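Local coordinates for putative uncharacterized protein (Trichoplax adhaerens, PDB 5OI9) that probably acts in centriole assembly like STIL, which binds CEP85 directly and promotes PLK4 activation; this piece is its N-terminal domain, at residues L122-A127 against I170-Y175; D179-N184 against M333-K338; V257-D262 against S274-Y279; F296-Y301 against W311-S316. All blocks are in the same frame, centred on the assembly; numbering follows the deposited sequence.

Contact 1 of 4, residues L122-A127 against I170-Y175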
loop_
_atom_site.group_PDB
_atom_site.type_symbol
_atom_site.label_atom_id
_atom_site.label_comp_id
_atom_site.label_asym_id
_atom_site.label_seq_id
_atom_site.Cartn_x
_atom_site.Cartn_y
_atom_site.Cartn_z
ATOM N N LEU A 122 11.205 5.226 -11.705
ATOM C CA LEU A 122 12.593 4.802 -11.840
ATOM C C LEU A 122 13.405 5.936 -12.445
ATOM O O LEU A 122 13.141 6.358 -13.576
ATOM C CB LEU A 122 12.705 3.546 -12.707
ATOM C CG LEU A 122 14.134 3.114 -13.043
ATOM C CD1 LEU A 122 14.887 2.744 -11.777
ATOM C CD2 LEU A 122 14.134 1.959 -14.032
ATOM N N SER A 123 14.379 6.429 -11.690
ATOM C CA SER A 123 15.327 7.423 -12.168
ATOM C C SER A 123 16.680 6.757 -12.352
ATOM O O SER A 123 17.197 6.128 -11.422
ATOM C CB SER A 123 15.447 8.594 -11.189
ATOM O OG SER A 123 14.274 9.389 -11.193
HETATM N N MSE A 124 17.247 6.880 -13.546
HETATM C CA MSE A 124 18.587 6.354 -13.740
HETATM C C MSE A 124 19.488 7.270 -14.549
HETATM O O MSE A 124 19.034 8.006 -15.421
HETATM C CB MSE A 124 18.534 4.962 -14.375
HETATM C CG MSE A 124 17.687 4.806 -15.607
HETATM SE SE MSE A 124 17.435 2.893 -15.904
HETATM C CE MSE A 124 19.255 2.289 -15.563
ATOM N N GLN A 125 20.777 7.223 -14.224
ATOM C CA GLN A 125 21.775 8.075 -14.845
ATOM C C GLN A 125 23.072 7.296 -15.001
ATOM O O GLN A 125 23.420 6.458 -14.165
ATOM C CB GLN A 125 22.029 9.344 -14.022
ATOM C CG GLN A 125 22.430 9.076 -12.576
ATOM C CD GLN A 125 22.867 10.334 -11.844
ATOM O OE1 GLN A 125 23.456 11.236 -12.437
ATOM N NE2 GLN A 125 22.572 10.399 -10.549
ATOM N N LEU A 126 23.783 7.585 -16.087
ATOM C CA LEU A 126 25.093 6.993 -16.315
ATOM C C LEU A 126 26.101 7.587 -15.340
ATOM O O LEU A 126 26.224 8.810 -15.230
ATOM C CB LEU A 126 25.528 7.234 -17.761
ATOM C CG LEU A 126 26.898 6.729 -18.210
ATOM C CD1 LEU A 126 26.944 5.209 -18.201
ATOM C CD2 LEU A 126 27.234 7.271 -19.595
ATOM N N ALA A 127 26.807 6.721 -14.616
ATOM C CA ALA A 127 27.816 7.186 -13.673
ATOM C C ALA A 127 28.956 7.874 -14.411
ATOM O O ALA A 127 29.362 7.447 -15.495
ATOM C CB ALA A 127 28.361 6.016 -12.851
ATOM N N ILE A 170 12.813 4.201 -6.994
ATOM C CA ILE A 170 14.122 3.586 -7.192
ATOM C C ILE A 170 15.020 4.554 -7.951
ATOM O O ILE A 170 14.608 5.131 -8.963
ATOM C CB ILE A 170 14.023 2.243 -7.941
ATOM C CG1 ILE A 170 13.285 1.213 -7.086
ATOM C CG2 ILE A 170 15.410 1.722 -8.293
ATOM C CD1 ILE A 170 13.159 -0.140 -7.737
ATOM N N HIS A 171 16.241 4.737 -7.452
ATOM C CA HIS A 171 17.310 5.434 -8.159
ATOM C C HIS A 171 18.358 4.412 -8.579
ATOM O O HIS A 171 18.828 3.624 -7.749
ATOM C CB HIS A 171 17.959 6.508 -7.283
ATOM C CG HIS A 171 17.029 7.605 -6.867
ATOM N ND1 HIS A 171 17.277 8.413 -5.778
ATOM C CD2 HIS A 171 15.859 8.033 -7.394
ATOM C CE1 HIS A 171 16.297 9.289 -5.651
ATOM N NE2 HIS A 171 15.424 9.081 -6.619
ATOM N N ALA A 172 18.724 4.423 -9.858
ATOM C CA ALA A 172 19.701 3.480 -10.390
ATOM C C ALA A 172 20.822 4.247 -11.072
ATOM O O ALA A 172 20.574 5.018 -12.002
ATOM C CB ALA A 172 19.047 2.498 -11.365
ATOM N N THR A 173 22.048 4.043 -10.616
ATOM C CA THR A 173 23.227 4.582 -11.282
ATOM C C THR A 173 23.955 3.426 -11.952
ATOM O O THR A 173 24.288 2.435 -11.293
ATOM C CB THR A 173 24.135 5.307 -10.292
ATOM O OG1 THR A 173 23.390 6.342 -9.639
ATOM C CG2 THR A 173 25.310 5.930 -11.015
ATOM N N TYR A 174 24.177 3.536 -13.259
ATOM C CA TYR A 174 24.750 2.443 -14.028
ATOM C C TYR A 174 26.016 2.888 -14.748
ATOM O O TYR A 174 26.268 4.082 -14.942
ATOM C CB TYR A 174 23.747 1.876 -15.045
ATOM C CG TYR A 174 23.412 2.806 -16.192
ATOM C CD1 TYR A 174 22.513 3.848 -16.025
ATOM C CD2 TYR A 174 23.984 2.630 -17.448
ATOM C CE1 TYR A 174 22.197 4.695 -17.067
ATOM C CE2 TYR A 174 23.674 3.474 -18.498
ATOM C CZ TYR A 174 22.780 4.505 -18.302
ATOM O OH TYR A 174 22.467 5.348 -19.343
ATOM N N TYR A 175 26.811 1.898 -15.143
ATOM C CA TYR A 175 28.033 2.131 -15.895
ATOM C C TYR A 175 28.273 0.939 -16.808
ATOM O O TYR A 175 28.032 -0.207 -16.421
ATOM C CB TYR A 175 29.233 2.341 -14.967
ATOM C CG TYR A 175 30.475 2.834 -15.675
ATOM C CD1 TYR A 175 30.628 4.178 -15.994
ATOM C CD2 TYR A 175 31.497 1.959 -16.022
ATOM C CE1 TYR A 175 31.759 4.637 -16.641
ATOM C CE2 TYR A 175 32.635 2.410 -16.671
ATOM C CZ TYR A 175 32.758 3.749 -16.977
ATOM O OH TYR A 175 33.886 4.206 -17.620
#
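Leu122-Leu126 and Ile170-Tyr174 pair in parallel, their axes 4.7 Å apart, and the rungs run from Ser123 N to Ile170 O through Ala172 N to Ser123 O, Gln125 N to Ala172 O and Tyr174 N to Gln125 O up to Ala127 N on Tyr174 O. The last is short and nearly straight, 2.7 Å between Ala127 N and Tyr174 O at 176°. Tyr174 gives the broadest side-chain contact: with CG set between its backbone N and carbonyl carbon (chi1 69°), the ring leans across the neighbouring strand and takes Leu126 CA over one face, 4.0 Å from the ring centroid. Leu126 CD1 meets the same ring at CE2, and the methyl CE of selenomethionine Met124 lies 3.6 Å from Tyr174 CD1. Within the mixed sheet these are adjacent strands, 118-126 and 167-176, joined by a long connection containing helix 139-155. Helix 45-61 packs on the face bearing Leu122, Leu126 and Tyr174. There Leu122 CD1 lies 3.7 Å from Ile170 CG2, while Met124 CB rests against Ala172 CB. On the other face Ser123 CB approaches His171 CD2, Ser123 OG bonds to Lys70, and the His171 ring stacks with Phe137. Ala127 CB touches Thr173 CG2 at 3.6 Å.

Contact 2 of 4, residues D179-N184 against M333-K338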
loop_
_atom_site.group_PDB
_atom_site.type_symbol
_atom_site.label_atom_id
_atom_site.label_comp_id
_atom_site.label_asym_id
_atom_site.label_seq_id
_atom_site.Cartn_x
_atom_site.Cartn_y
_atom_site.Cartn_z
ATOM N N ASP A 179 33.740 -5.003 -20.085
ATOM C CA ASP A 179 33.540 -6.288 -19.425
ATOM C C ASP A 179 32.106 -6.517 -18.968
ATOM O O ASP A 179 31.561 -7.607 -19.172
ATOM C CB ASP A 179 34.471 -6.410 -18.216
ATOM C CG ASP A 179 35.931 -6.322 -18.592
ATOM O OD1 ASP A 179 36.275 -6.729 -19.719
ATOM O OD2 ASP A 179 36.736 -5.850 -17.762
ATOM N N GLU A 180 31.483 -5.524 -18.340
ATOM C CA GLU A 180 30.248 -5.773 -17.617
ATOM C C GLU A 180 29.405 -4.509 -17.568
ATOM O O GLU A 180 29.869 -3.405 -17.862
ATOM C CB GLU A 180 30.536 -6.259 -16.194
ATOM C CG GLU A 180 31.194 -5.195 -15.329
ATOM C CD GLU A 180 31.774 -5.748 -14.045
ATOM O OE1 GLU A 180 31.466 -6.907 -13.697
ATOM O OE2 GLU A 180 32.545 -5.020 -13.384
ATOM N N ILE A 181 28.149 -4.698 -17.178
ATOM C CA ILE A 181 27.255 -3.613 -16.802
ATOM C C ILE A 181 27.131 -3.632 -15.286
ATOM O O ILE A 181 26.808 -4.671 -14.698
ATOM C CB ILE A 181 25.878 -3.766 -17.472
ATOM C CG1 ILE A 181 26.040 -3.976 -18.982
ATOM C CG2 ILE A 181 25.008 -2.552 -17.183
ATOM C CD1 ILE A 181 24.790 -4.485 -19.671
ATOM N N SER A 182 27.415 -2.502 -14.647
ATOM C CA SER A 182 27.295 -2.369 -13.203
ATOM C C SER A 182 26.194 -1.370 -12.880
ATOM O O SER A 182 26.081 -0.329 -13.531
ATOM C CB SER A 182 28.619 -1.922 -12.573
ATOM O OG SER A 182 28.997 -0.639 -13.034
ATOM N N ILE A 183 25.374 -1.694 -11.882
ATOM C CA ILE A 183 24.252 -0.846 -11.487
ATOM C C ILE A 183 24.216 -0.750 -9.968
ATOM O O ILE A 183 24.262 -1.771 -9.275
ATOM C CB ILE A 183 22.900 -1.378 -12.005
ATOM C CG1 ILE A 183 22.956 -1.659 -13.507
ATOM C CG2 ILE A 183 21.789 -0.382 -11.702
ATOM C CD1 ILE A 183 21.637 -2.127 -14.077
ATOM N N ASN A 184 24.121 0.473 -9.450
ATOM C CA ASN A 184 23.819 0.706 -8.044
ATOM C C ASN A 184 22.334 1.029 -7.934
ATOM O O ASN A 184 21.877 2.060 -8.437
ATOM C CB ASN A 184 24.669 1.834 -7.467
ATOM C CG ASN A 184 24.347 2.114 -6.011
ATOM O OD1 ASN A 184 23.669 3.090 -5.690
ATOM N ND2 ASN A 184 24.823 1.251 -5.122
HETATM N N MSE A 333 26.417 -7.205 -14.044
HETATM C CA MSE A 333 25.834 -8.018 -15.097
HETATM C C MSE A 333 26.781 -8.225 -16.263
HETATM O O MSE A 333 27.435 -7.287 -16.718
HETATM C CB MSE A 333 24.551 -7.376 -15.621
HETATM C CG MSE A 333 23.515 -7.070 -14.572
HETATM SE SE MSE A 333 21.860 -6.561 -15.443
HETATM C CE MSE A 333 22.442 -4.932 -16.321
ATOM N N GLU A 334 26.830 -9.458 -16.758
ATOM C CA GLU A 334 27.540 -9.730 -17.998
ATOM C C GLU A 334 26.864 -9.005 -19.155
ATOM O O GLU A 334 25.654 -8.766 -19.148
ATOM C CB GLU A 334 27.580 -11.234 -18.272
ATOM C CG GLU A 334 28.356 -12.036 -17.243
ATOM C CD GLU A 334 29.855 -11.874 -17.392
ATOM O OE1 GLU A 334 30.319 -11.682 -18.535
ATOM O OE2 GLU A 334 30.567 -11.936 -16.367
ATOM N N LYS A 335 27.673 -8.640 -20.152
ATOM C CA LYS A 335 27.133 -8.051 -21.373
ATOM C C LYS A 335 26.084 -8.961 -21.998
ATOM O O LYS A 335 25.007 -8.507 -22.401
ATOM C CB LYS A 335 28.266 -7.786 -22.362
ATOM C CG LYS A 335 29.209 -6.688 -21.939
ATOM C CD LYS A 335 28.496 -5.355 -21.957
ATOM C CE LYS A 335 29.449 -4.247 -22.340
ATOM N NZ LYS A 335 30.203 -4.576 -23.580
ATOM N N VAL A 336 26.381 -10.253 -22.075
ATOM C CA VAL A 336 25.480 -11.227 -22.675
ATOM C C VAL A 336 24.527 -11.730 -21.598
ATOM O O VAL A 336 24.963 -12.234 -20.557
ATOM C CB VAL A 336 26.263 -12.384 -23.311
ATOM C CG1 VAL A 336 25.312 -13.379 -23.934
ATOM C CG2 VAL A 336 27.239 -11.851 -24.352
ATOM N N ALA A 337 23.229 -11.593 -21.848
ATOM C CA ALA A 337 22.231 -12.003 -20.872
ATOM C C ALA A 337 22.154 -13.521 -20.775
ATOM O O ALA A 337 22.248 -14.233 -21.779
ATOM C CB ALA A 337 20.860 -11.438 -21.243
ATOM N N LYS A 338 21.984 -14.014 -19.552
ATOM C CA LYS A 338 21.726 -15.423 -19.299
ATOM C C LYS A 338 20.247 -15.618 -18.989
ATOM O O LYS A 338 19.654 -14.842 -18.234
ATOM C CB LYS A 338 22.579 -15.942 -18.139
ATOM C CG LYS A 338 24.068 -16.015 -18.438
ATOM C CD LYS A 338 24.831 -16.644 -17.282
ATOM C CE LYS A 338 26.303 -16.835 -17.622
ATOM N NZ LYS A 338 26.981 -15.544 -17.922
HETATM O O HOH W 1 30.124 -9.747 -20.187
#
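Ile181 and Met333, the latter a selenomethionine, exchange two short backbone hydrogen bonds: Ile181 N to Met333 O at 2.7 Å and Met333 N to Ile181 O at 2.6 Å. Both are close to straight, 166° and 168° at the hydrogen, so this antiparallel hydrogen-bonded pair fixes the register. Past it the chains part, and a water takes over from direct bonding. It donates to Asp179 O and to Glu334 OE1, 2.6 Å from the latter, and accepts from Lys335 N at 2.7 Å, so that one molecule bridges Asp179 to both Glu334 and Lys335. Glu180 CB lies against Met333 O. Arg49 of helix 45-61 hydrogen-bonds to Glu334 O.

The packing centres on Met333. Its chain bends at the last torsion (chi3 -64°), bringing methyl CE against both isoleucines, 3.6 Å from Ile181 CG2 and 3.7 Å from Ile183 CD1. Farther out, the aliphatic part of Lys335 passes at about a right angle to Ile181, with CD 4.1 Å from Ile181 CG1, and its CG lies near Asp179 O. Helix 45-61 packs against the buried face, Gln52 on Ile181, Glu45 and Arg49 on Met333. This is an antiparallel pairing of strands 180-192 and 322-334 in a mixed beta-sheet backed by helix 45-61.

Contact 3 of 4, residues V257-D262 against S274-Y279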
loop_
_atom_site.group_PDB
_atom_site.type_symbol
_atom_site.label_atom_id
_atom_site.label_comp_id
_atom_site.label_asym_id
_atom_site.label_seq_id
_atom_site.Cartn_x
_atom_site.Cartn_y
_atom_site.Cartn_z
ATOM N N VAL A 257 -20.548 5.644 10.283
ATOM C CA VAL A 257 -20.001 5.391 11.611
ATOM C C VAL A 257 -18.838 4.414 11.592
ATOM O O VAL A 257 -18.319 4.070 12.659
ATOM C CB VAL A 257 -21.091 4.894 12.582
ATOM C CG1 VAL A 257 -22.103 5.998 12.860
ATOM C CG2 VAL A 257 -21.777 3.655 12.012
ATOM N N GLY A 258 -18.416 3.948 10.424
ATOM C CA GLY A 258 -17.315 3.006 10.366
ATOM C C GLY A 258 -17.311 2.258 9.045
ATOM O O GLY A 258 -17.811 2.747 8.035
ATOM N N ILE A 259 -16.725 1.060 9.088
ATOM C CA ILE A 259 -16.456 0.263 7.898
ATOM C C ILE A 259 -16.749 -1.201 8.191
ATOM O O ILE A 259 -16.853 -1.623 9.344
ATOM C CB ILE A 259 -14.993 0.403 7.421
ATOM C CG1 ILE A 259 -14.039 -0.103 8.507
ATOM C CG2 ILE A 259 -14.676 1.840 7.050
ATOM C CD1 ILE A 259 -12.570 -0.084 8.102
ATOM N N TRP A 260 -16.886 -1.977 7.119
ATOM C CA TRP A 260 -16.882 -3.428 7.204
ATOM C C TRP A 260 -15.813 -3.970 6.265
ATOM O O TRP A 260 -15.516 -3.373 5.226
ATOM C CB TRP A 260 -18.258 -4.038 6.872
ATOM C CG TRP A 260 -18.761 -3.771 5.487
ATOM C CD1 TRP A 260 -19.607 -2.770 5.099
ATOM C CD2 TRP A 260 -18.470 -4.529 4.306
ATOM N NE1 TRP A 260 -19.853 -2.854 3.750
ATOM C CE2 TRP A 260 -19.166 -3.924 3.239
ATOM C CE3 TRP A 260 -17.684 -5.655 4.045
ATOM C CZ2 TRP A 260 -19.098 -4.406 1.934
ATOM C CZ3 TRP A 260 -17.614 -6.132 2.746
ATOM C CH2 TRP A 260 -18.319 -5.508 1.708
ATOM N N VAL A 261 -15.211 -5.094 6.655
ATOM C CA VAL A 261 -14.145 -5.723 5.886
ATOM C C VAL A 261 -14.416 -7.220 5.809
ATOM O O VAL A 261 -14.807 -7.842 6.803
ATOM C CB VAL A 261 -12.753 -5.445 6.499
ATOM C CG1 VAL A 261 -11.674 -6.249 5.777
ATOM C CG2 VAL A 261 -12.432 -3.957 6.440
ATOM N N ASP A 262 -14.207 -7.794 4.626
ATOM C CA ASP A 262 -14.447 -9.206 4.369
ATOM C C ASP A 262 -13.213 -9.821 3.720
ATOM O O ASP A 262 -12.449 -9.141 3.030
ATOM C CB ASP A 262 -15.676 -9.390 3.461
ATOM C CG ASP A 262 -15.973 -10.842 3.153
ATOM O OD1 ASP A 262 -15.600 -11.717 3.963
ATOM O OD2 ASP A 262 -16.575 -11.109 2.090
ATOM N N SER A 274 -5.553 -0.691 6.061
ATOM C CA SER A 274 -5.704 0.131 4.865
ATOM C C SER A 274 -7.121 0.676 4.744
ATOM O O SER A 274 -7.319 1.835 4.358
ATOM C CB SER A 274 -5.332 -0.677 3.623
ATOM O OG SER A 274 -3.982 -1.114 3.683
ATOM N N ALA A 275 -8.122 -0.146 5.074
ATOM C CA ALA A 275 -9.501 0.329 5.053
ATOM C C ALA A 275 -9.730 1.394 6.120
ATOM O O ALA A 275 -10.406 2.398 5.864
ATOM C CB ALA A 275 -10.460 -0.844 5.238
ATOM N N CYS A 276 -9.166 1.197 7.316
ATOM C CA CYS A 276 -9.283 2.197 8.374
ATOM C C CYS A 276 -8.676 3.529 7.946
ATOM O O CYS A 276 -9.286 4.589 8.127
ATOM C CB CYS A 276 -8.607 1.695 9.652
ATOM S SG CYS A 276 -9.375 0.239 10.395
HETATM N N MSE A 277 -7.469 3.492 7.384
HETATM C CA MSE A 277 -6.793 4.698 6.916
HETATM C C MSE A 277 -7.603 5.407 5.847
HETATM O O MSE A 277 -7.775 6.627 5.878
HETATM C CB MSE A 277 -5.407 4.356 6.369
HETATM C CG MSE A 277 -4.446 3.883 7.432
HETATM SE SE MSE A 277 -4.127 5.248 8.778
HETATM C CE MSE A 277 -2.880 6.329 7.752
ATOM N N ARG A 278 -8.099 4.617 4.896
ATOM C CA ARG A 278 -8.916 5.165 3.821
ATOM C C ARG A 278 -10.158 5.860 4.368
ATOM O O ARG A 278 -10.530 6.942 3.898
ATOM C CB ARG A 278 -9.301 4.048 2.857
ATOM C CG ARG A 278 -10.148 4.502 1.701
ATOM C CD ARG A 278 -9.374 5.408 0.757
ATOM N NE ARG A 278 -10.248 5.875 -0.310
ATOM C CZ ARG A 278 -10.536 5.166 -1.394
ATOM N NH1 ARG A 278 -10.005 3.961 -1.558
ATOM N NH2 ARG A 278 -11.350 5.661 -2.316
ATOM N N TYR A 279 -10.811 5.254 5.363
ATOM C CA TYR A 279 -11.984 5.880 5.972
ATOM C C TYR A 279 -11.610 7.170 6.693
ATOM O O TYR A 279 -12.317 8.179 6.582
ATOM C CB TYR A 279 -12.656 4.897 6.933
ATOM C CG TYR A 279 -13.869 5.447 7.654
ATOM C CD1 TYR A 279 -15.078 5.624 6.991
ATOM C CD2 TYR A 279 -13.810 5.771 9.004
ATOM C CE1 TYR A 279 -16.192 6.117 7.648
ATOM C CE2 TYR A 279 -14.919 6.263 9.672
ATOM C CZ TYR A 279 -16.106 6.437 8.990
ATOM O OH TYR A 279 -17.209 6.932 9.650
#
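Ile259 carries the dense part of this contact, its two methyls reaching different places on helix 270-281. A chi1 of 62° tucks CG1 over the residue's own backbone and the chain runs on extended, which delivers CD1 to Ala275 CB at 3.6 Å and to Cys276 SG at 3.9 Å. Branch CG2 turns to the root of Tyr279, 3.7 Å from CB and equally near CG. Val261 CG2 adds a lighter touch on Ala275 CB.

Toward Val257 the fit slackens. The Tyr279 ring lies along the backbone, with Gly258 CA over one face 4.3 Å from the centroid; Gly258 has a backbone shape in which a CB would jam against Val257 O. Although Tyr279 OH comes within 3.3 Å of Gly258 N, the angle is too poor for a hydrogen bond, and the hydroxyl is bonded to Arg290 O instead. No hydrogen bond spans the two segments, and even the looser end is buried: Tyr279 also meets the Phe296 ring, with planes at about 45°, and touches Tyr232.

Strand and helix run roughly antiparallel, at 150° with axes 8.9 Å apart. Such packing of a helix across its preceding strand belongs to a beta-alpha-beta unit, here strand 256-264, helix 270-281 and strand 296-302.

Contact 4 of 4, residues F296-Y301 against W311-S316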
loop_
_atom_site.group_PDB
_atom_site.type_symbol
_atom_site.label_atom_id
_atom_site.label_comp_id
_atom_site.label_asym_id
_atom_site.label_seq_id
_atom_site.Cartn_x
_atom_site.Cartn_y
_atom_site.Cartn_z
ATOM N N PHE A 296 -14.562 4.568 15.797
ATOM C CA PHE A 296 -15.505 4.131 14.783
ATOM C C PHE A 296 -15.542 2.612 14.767
ATOM O O PHE A 296 -14.654 1.941 15.299
ATOM C CB PHE A 296 -15.160 4.688 13.391
ATOM C CG PHE A 296 -13.817 4.258 12.868
ATOM C CD1 PHE A 296 -13.701 3.152 12.040
ATOM C CD2 PHE A 296 -12.674 4.974 13.184
ATOM C CE1 PHE A 296 -12.469 2.762 11.545
ATOM C CE2 PHE A 296 -11.439 4.590 12.693
ATOM C CZ PHE A 296 -11.337 3.482 11.873
ATOM N N ILE A 297 -16.590 2.078 14.172
ATOM C CA ILE A 297 -16.860 0.651 14.271
ATOM C C ILE A 297 -16.273 -0.057 13.061
ATOM O O ILE A 297 -16.234 0.477 11.948
ATOM C CB ILE A 297 -18.373 0.374 14.416
ATOM C CG1 ILE A 297 -18.614 -1.079 14.835
ATOM C CG2 ILE A 297 -19.111 0.695 13.119
ATOM C CD1 ILE A 297 -19.989 -1.334 15.405
ATOM N N LEU A 298 -15.782 -1.269 13.299
ATOM C CA LEU A 298 -15.338 -2.170 12.246
ATOM C C LEU A 298 -16.103 -3.474 12.396
ATOM O O LEU A 298 -16.023 -4.124 13.442
ATOM C CB LEU A 298 -13.827 -2.416 12.321
ATOM C CG LEU A 298 -13.299 -3.644 11.574
ATOM C CD1 LEU A 298 -13.474 -3.492 10.070
ATOM C CD2 LEU A 298 -11.835 -3.882 11.930
ATOM N N VAL A 299 -16.864 -3.836 11.370
ATOM C CA VAL A 299 -17.534 -5.129 11.302
ATOM C C VAL A 299 -16.652 -6.026 10.446
ATOM O O VAL A 299 -16.543 -5.831 9.232
ATOM C CB VAL A 299 -18.953 -5.008 10.730
ATOM C CG1 VAL A 299 -19.644 -6.357 10.737
ATOM C CG2 VAL A 299 -19.758 -3.993 11.530
ATOM N N LEU A 300 -16.001 -6.997 11.080
ATOM C CA LEU A 300 -14.955 -7.790 10.444
ATOM C C LEU A 300 -15.483 -9.192 10.167
ATOM O O LEU A 300 -15.696 -9.976 11.098
ATOM C CB LEU A 300 -13.709 -7.837 11.325
ATOM C CG LEU A 300 -12.442 -8.406 10.684
ATOM C CD1 LEU A 300 -12.065 -7.602 9.450
ATOM C CD2 LEU A 300 -11.302 -8.418 11.689
ATOM N N TYR A 301 -15.677 -9.508 8.888
ATOM C CA TYR A 301 -16.088 -10.844 8.460
ATOM C C TYR A 301 -14.836 -11.647 8.136
ATOM O O TYR A 301 -14.317 -11.608 7.020
ATOM C CB TYR A 301 -17.022 -10.763 7.259
ATOM C CG TYR A 301 -18.331 -10.074 7.554
ATOM C CD1 TYR A 301 -19.422 -10.791 8.028
ATOM C CD2 TYR A 301 -18.478 -8.705 7.359
ATOM C CE1 TYR A 301 -20.622 -10.166 8.302
ATOM C CE2 TYR A 301 -19.674 -8.073 7.629
ATOM C CZ TYR A 301 -20.743 -8.808 8.103
ATOM O OH TYR A 301 -21.937 -8.184 8.374
ATOM N N TRP A 311 -15.249 -4.432 16.327
ATOM C CA TRP A 311 -14.158 -3.678 16.924
ATOM C C TRP A 311 -14.491 -2.195 16.907
ATOM O O TRP A 311 -15.134 -1.702 15.977
ATOM C CB TRP A 311 -12.837 -3.891 16.170
ATOM C CG TRP A 311 -12.349 -5.300 16.129
ATOM C CD1 TRP A 311 -12.844 -6.321 15.369
ATOM C CD2 TRP A 311 -11.251 -5.845 16.867
ATOM N NE1 TRP A 311 -12.121 -7.469 15.590
ATOM C CE2 TRP A 311 -11.138 -7.203 16.508
ATOM C CE3 TRP A 311 -10.348 -5.316 17.795
ATOM C CZ2 TRP A 311 -10.165 -8.040 17.050
ATOM C CZ3 TRP A 311 -9.381 -6.145 18.327
ATOM C CH2 TRP A 311 -9.298 -7.493 17.956
ATOM N N GLU A 312 -14.043 -1.485 17.940
ATOM C CA GLU A 312 -14.032 -0.028 17.934
ATOM C C GLU A 312 -12.611 0.436 17.645
ATOM O O GLU A 312 -11.690 0.149 18.418
ATOM C CB GLU A 312 -14.523 0.555 19.259
ATOM C CG GLU A 312 -14.478 2.082 19.281
ATOM C CD GLU A 312 -15.214 2.687 20.464
ATOM O OE1 GLU A 312 -14.547 3.236 21.365
ATOM O OE2 GLU A 312 -16.458 2.614 20.490
ATOM N N CYS A 313 -12.436 1.147 16.536
ATOM C CA CYS A 313 -11.131 1.617 16.099
ATOM C C CYS A 313 -11.010 3.114 16.339
ATOM O O CYS A 313 -11.983 3.859 16.184
ATOM C CB CYS A 313 -10.903 1.309 14.619
ATOM S SG CYS A 313 -11.172 -0.416 14.180
ATOM N N SER A 314 -9.811 3.552 16.708
ATOM C CA SER A 314 -9.562 4.961 16.966
ATOM C C SER A 314 -8.155 5.325 16.527
ATOM O O SER A 314 -7.262 4.476 16.463
ATOM C CB SER A 314 -9.748 5.307 18.449
ATOM O OG SER A 314 -8.747 4.693 19.242
ATOM N N PHE A 315 -7.972 6.603 16.213
ATOM C CA PHE A 315 -6.655 7.164 15.964
ATOM C C PHE A 315 -6.618 8.576 16.520
ATOM O O PHE A 315 -7.578 9.336 16.366
ATOM C CB PHE A 315 -6.302 7.190 14.475
ATOM C CG PHE A 315 -5.031 7.926 14.180
ATOM C CD1 PHE A 315 -3.824 7.473 14.688
ATOM C CD2 PHE A 315 -5.042 9.081 13.417
ATOM C CE1 PHE A 315 -2.647 8.152 14.431
ATOM C CE2 PHE A 315 -3.868 9.762 13.153
ATOM C CZ PHE A 315 -2.669 9.299 13.663
ATOM N N SER A 316 -5.502 8.924 17.158
ATOM C CA SER A 316 -5.386 10.221 17.806
ATOM C C SER A 316 -4.034 10.897 17.628
ATOM O O SER A 316 -3.881 12.038 18.075
ATOM C CB SER A 316 -5.677 10.079 19.304
ATOM O OG SER A 316 -4.736 9.221 19.927
#
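Cys313 sets its CB over one face of the Phe296 ring, 3.8 Å from the centroid and 22° off the normal, while its sulfur stands obliquely to the same ring at 4.9 Å from SG to the centroid, a Cys sulfur-aromatic contact. The two residues belong to a beta hairpin, strand 296-302 with strand 309-314, in the mixed sheet that also holds strand 256-264. Phe296 meets its partner because a chi1 of 61° folds the ring back over its own main chain toward the next strand. Beneath the ring the backbones form a hydrogen-bonded pair, Phe296 N to Cys313 O and Cys313 N to Phe296 O, each 2.7 Å. Leu298 and Trp311 form the next such pair, Leu298 N to Trp311 O at 2.8 Å and Trp311 N to Leu298 O at 3.0 Å. Between them, Ile297 and Glu312 make a non-hydrogen-bonded pair on the other face, where the Glu312 carboxylate is held by Ser20 and Trp18.

On the Phe296 face the layer is apolar and buried, covered in part by helix 270-281, whose Cys276 and Leu280 touch Phe296. Trp311 extends it past Leu298 and bonds through NE1 to Glu309. Leu300 crosses the indole obliquely, CD2 4.1 Å from Trp311 NE1. Cys313 SG completes the row, 3.8 Å from Leu298 CB.

From the N terminus, contact 1 comes first, closing the loop that carries helix 139-155 and setting strand 118-126 beside 167-176. Strand 180-192 follows directly and pairs with 167-176, so contacts 1 and 2 adjoin in one sheet, Tyr175 N lying near Ser182 O. Contact 2 closes only at strand 322-334, and the chain between its segments holds both contact 3 and contact 4, which follow one another in series. Those two touch within the second sheet, where strand 256-264 lies beside 296-302, their centres about 8 Å apart. They lie across the chain's centre from contacts 1 and 2, the centres of contacts 2 and 4 being about 51 Å apart.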